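Local coordinates for cyclodipeptide synthase, BtCDPS (Bacillus thermoamylovorans, PDB 6ZTU), which probably acts as an aminoacyltransferase of the cyclodipeptide synthase family, joining two aminoacyl groups into a cyclic dipeptide, at residues Gln42-Ile45 and His46-Ile49. Residues are numbered along the deposited sequence; the frame is centred on the assembly and turned at random.
Sequences QNYI and HQLI
The carbonyl oxygen of Q42 is approached twice by H46: H46 N donates to Q42 O at 3.0 Å with an N-H...O angle of 163°, and the ring edge at H46 CD2 comes within 3.2 Å of the same Q42 O, in the plane of the imidazole. With CG turned away from the backbone N (chi1 178°), the extended Q42 chain runs out alongside the ring, Q42 CG lying 3.8 Å from H46 CD2. Q42 NE2 and H46 NE2 are both hydrogen-bonded to E99 OE1, and H46 ND1 to K103 NZ. Two residues on, L48 N bonds to Y44 O at 2.9 Å, again an i to i+4 step of the alpha-helix. On the same pair, L48 CG sits over one face of the Y44 ring, 4.1 Å from its centroid and 23° off the normal, a CH-pi contact; L48 CD1 adds a 3.6 Å approach to Y44 CE2. Cutting the tyrosine back to an alanine here is likely to strip L48 of its aromatic cover and leave F40 without its edge-to-face partner. Helix 42-55, the crossover of the beta-alpha-beta unit between strands 28-32 and 58-63, thus packs Q42, I45, H46 and I49 on helix 79-103, whereas Q47 bonds to Q230 just beyond strand 223-229.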
ATOM      1  N   GLN A  42      11.381   6.908 -10.823  1.00 41.32           N
ATOM      2  CA  GLN A  42      12.660   6.656 -10.172  1.00 34.74           C
ATOM      3  C   GLN A  42      12.979   7.751  -9.160  1.00 35.97           C
ATOM      4  O   GLN A  42      13.353   7.469  -8.014  1.00 38.28           O
ATOM      5  CB  GLN A  42      13.763   6.550 -11.228  1.00 41.44           C
ATOM      6  CG  GLN A  42      15.144   6.340 -10.658  1.00 42.95           C
ATOM      7  CD  GLN A  42      16.197   6.228 -11.742  1.00 46.61           C
ATOM      8  OE1 GLN A  42      16.062   6.817 -12.813  1.00 44.56           O
ATOM      9  NE2 GLN A  42      17.246   5.462 -11.475  1.00 47.89           N
ATOM     10  N   ASN A  43      12.816   9.015  -9.558  1.00 40.81           N
ATOM     11  CA  ASN A  43      13.158  10.122  -8.667  1.00 38.00           C
ATOM     12  C   ASN A  43      12.323  10.109  -7.391  1.00 35.72           C
ATOM     13  O   ASN A  43      12.853  10.336  -6.296  1.00 35.30           O
ATOM     14  CB  ASN A  43      12.986  11.455  -9.389  1.00 43.98           C
ATOM     15  CG  ASN A  43      13.592  12.608  -8.618  1.00 46.35           C
ATOM     16  OD1 ASN A  43      14.733  12.534  -8.162  1.00 57.11           O
ATOM     17  ND2 ASN A  43      12.820  13.679  -8.447  1.00 56.16           N
ATOM     18  N   TYR A  44      11.012   9.880  -7.513  1.00 36.67           N
ATOM     19  CA  TYR A  44      10.149   9.894  -6.334  1.00 34.52           C
ATOM     20  C   TYR A  44      10.466   8.732  -5.403  1.00 32.96           C
ATOM     21  O   TYR A  44      10.498   8.898  -4.176  1.00 32.66           O
ATOM     22  CB  TYR A  44       8.682   9.851  -6.753  1.00 31.96           C
ATOM     23  CG  TYR A  44       7.706   9.945  -5.596  1.00 31.81           C
ATOM     24  CD1 TYR A  44       7.571  11.120  -4.870  1.00 32.02           C
ATOM     25  CD2 TYR A  44       6.925   8.854  -5.227  1.00 27.66           C
ATOM     26  CE1 TYR A  44       6.680  11.216  -3.813  1.00 31.70           C
ATOM     27  CE2 TYR A  44       6.018   8.943  -4.168  1.00 25.92           C
ATOM     28  CZ  TYR A  44       5.905  10.127  -3.465  1.00 29.91           C
ATOM     29  OH  TYR A  44       5.023  10.232  -2.406  1.00 28.57           O
ATOM     30  N   ILE A  45      10.697   7.545  -5.965  1.00 34.52           N
ATOM     31  CA  ILE A  45      11.062   6.401  -5.130  1.00 31.22           C
ATOM     32  C   ILE A  45      12.354   6.697  -4.368  1.00 34.33           C
ATOM     33  O   ILE A  45      12.470   6.406  -3.170  1.00 30.75           O
ATOM     34  CB  ILE A  45      11.154   5.128  -5.997  1.00 33.08           C
ATOM     35  CG1 ILE A  45       9.742   4.633  -6.344  1.00 32.43           C
ATOM     36  CG2 ILE A  45      11.954   4.042  -5.291  1.00 33.59           C
ATOM     37  CD1 ILE A  45       9.693   3.560  -7.432  1.00 34.78           C
ATOM     38  N   HIS A  46      13.323   7.334  -5.033  1.00 36.81           N
ATOM     39  CA  HIS A  46      14.537   7.739  -4.330  1.00 35.05           C
ATOM     40  C   HIS A  46      14.233   8.737  -3.218  1.00 34.64           C
ATOM     41  O   HIS A  46      14.790   8.641  -2.118  1.00 34.49           O
ATOM     42  CB  HIS A  46      15.550   8.316  -5.320  1.00 35.72           C
ATOM     43  CG  HIS A  46      16.424   7.275  -5.952  1.00 38.33           C
ATOM     44  ND1 HIS A  46      17.709   7.015  -5.519  1.00 41.66           N
ATOM     45  CD2 HIS A  46      16.187   6.411  -6.969  1.00 40.62           C
ATOM     46  CE1 HIS A  46      18.229   6.044  -6.250  1.00 39.48           C
ATOM     47  NE2 HIS A  46      17.326   5.659  -7.136  1.00 43.39           N
ATOM     48  N   GLN A  47      13.342   9.696  -3.478  1.00 33.41           N
ATOM     49  CA  GLN A  47      12.991  10.659  -2.442  1.00 33.70           C
ATOM     50  C   GLN A  47      12.370   9.960  -1.240  1.00 31.71           C
ATOM     51  O   GLN A  47      12.717  10.256  -0.095  1.00 30.97           O
ATOM     52  CB  GLN A  47      12.033  11.702  -3.006  1.00 35.72           C
ATOM     53  CG  GLN A  47      12.672  12.680  -3.970  1.00 38.34           C
ATOM     54  CD  GLN A  47      11.816  13.915  -4.138  1.00 43.97           C
ATOM     55  OE1 GLN A  47      10.619  13.814  -4.388  1.00 47.47           O
ATOM     56  NE2 GLN A  47      12.420  15.089  -3.985  1.00 49.55           N
ATOM     57  N   LEU A  48      11.450   9.020  -1.488  1.00 32.36           N
ATOM     58  CA  LEU A  48      10.816   8.290  -0.391  1.00 28.89           C
ATOM     59  C   LEU A  48      11.856   7.582   0.466  1.00 28.74           C
ATOM     60  O   LEU A  48      11.820   7.654   1.701  1.00 28.50           O
ATOM     61  CB  LEU A  48       9.816   7.268  -0.931  1.00 29.81           C
ATOM     62  CG  LEU A  48       8.531   7.745  -1.604  1.00 29.10           C
ATOM     63  CD1 LEU A  48       7.805   6.540  -2.176  1.00 27.22           C
ATOM     64  CD2 LEU A  48       7.656   8.472  -0.589  1.00 30.16           C
ATOM     65  N   ILE A  49      12.796   6.904  -0.181  1.00 30.41           N
ATOM     66  CA  ILE A  49      13.757   6.080   0.537  1.00 30.61           C
ATOM     67  C   ILE A  49      14.839   6.941   1.176  1.00 28.79           C
ATOM     68  O   ILE A  49      15.272   6.669   2.297  1.00 31.11           O
ATOM     69  CB  ILE A  49      14.330   5.015  -0.414  1.00 30.61           C
ATOM     70  CG1 ILE A  49      13.244   3.981  -0.749  1.00 30.71           C
ATOM     71  CG2 ILE A  49      15.534   4.326   0.200  1.00 30.77           C
ATOM     72  CD1 ILE A  49      13.579   3.089  -1.921  1.00 28.30           C
TER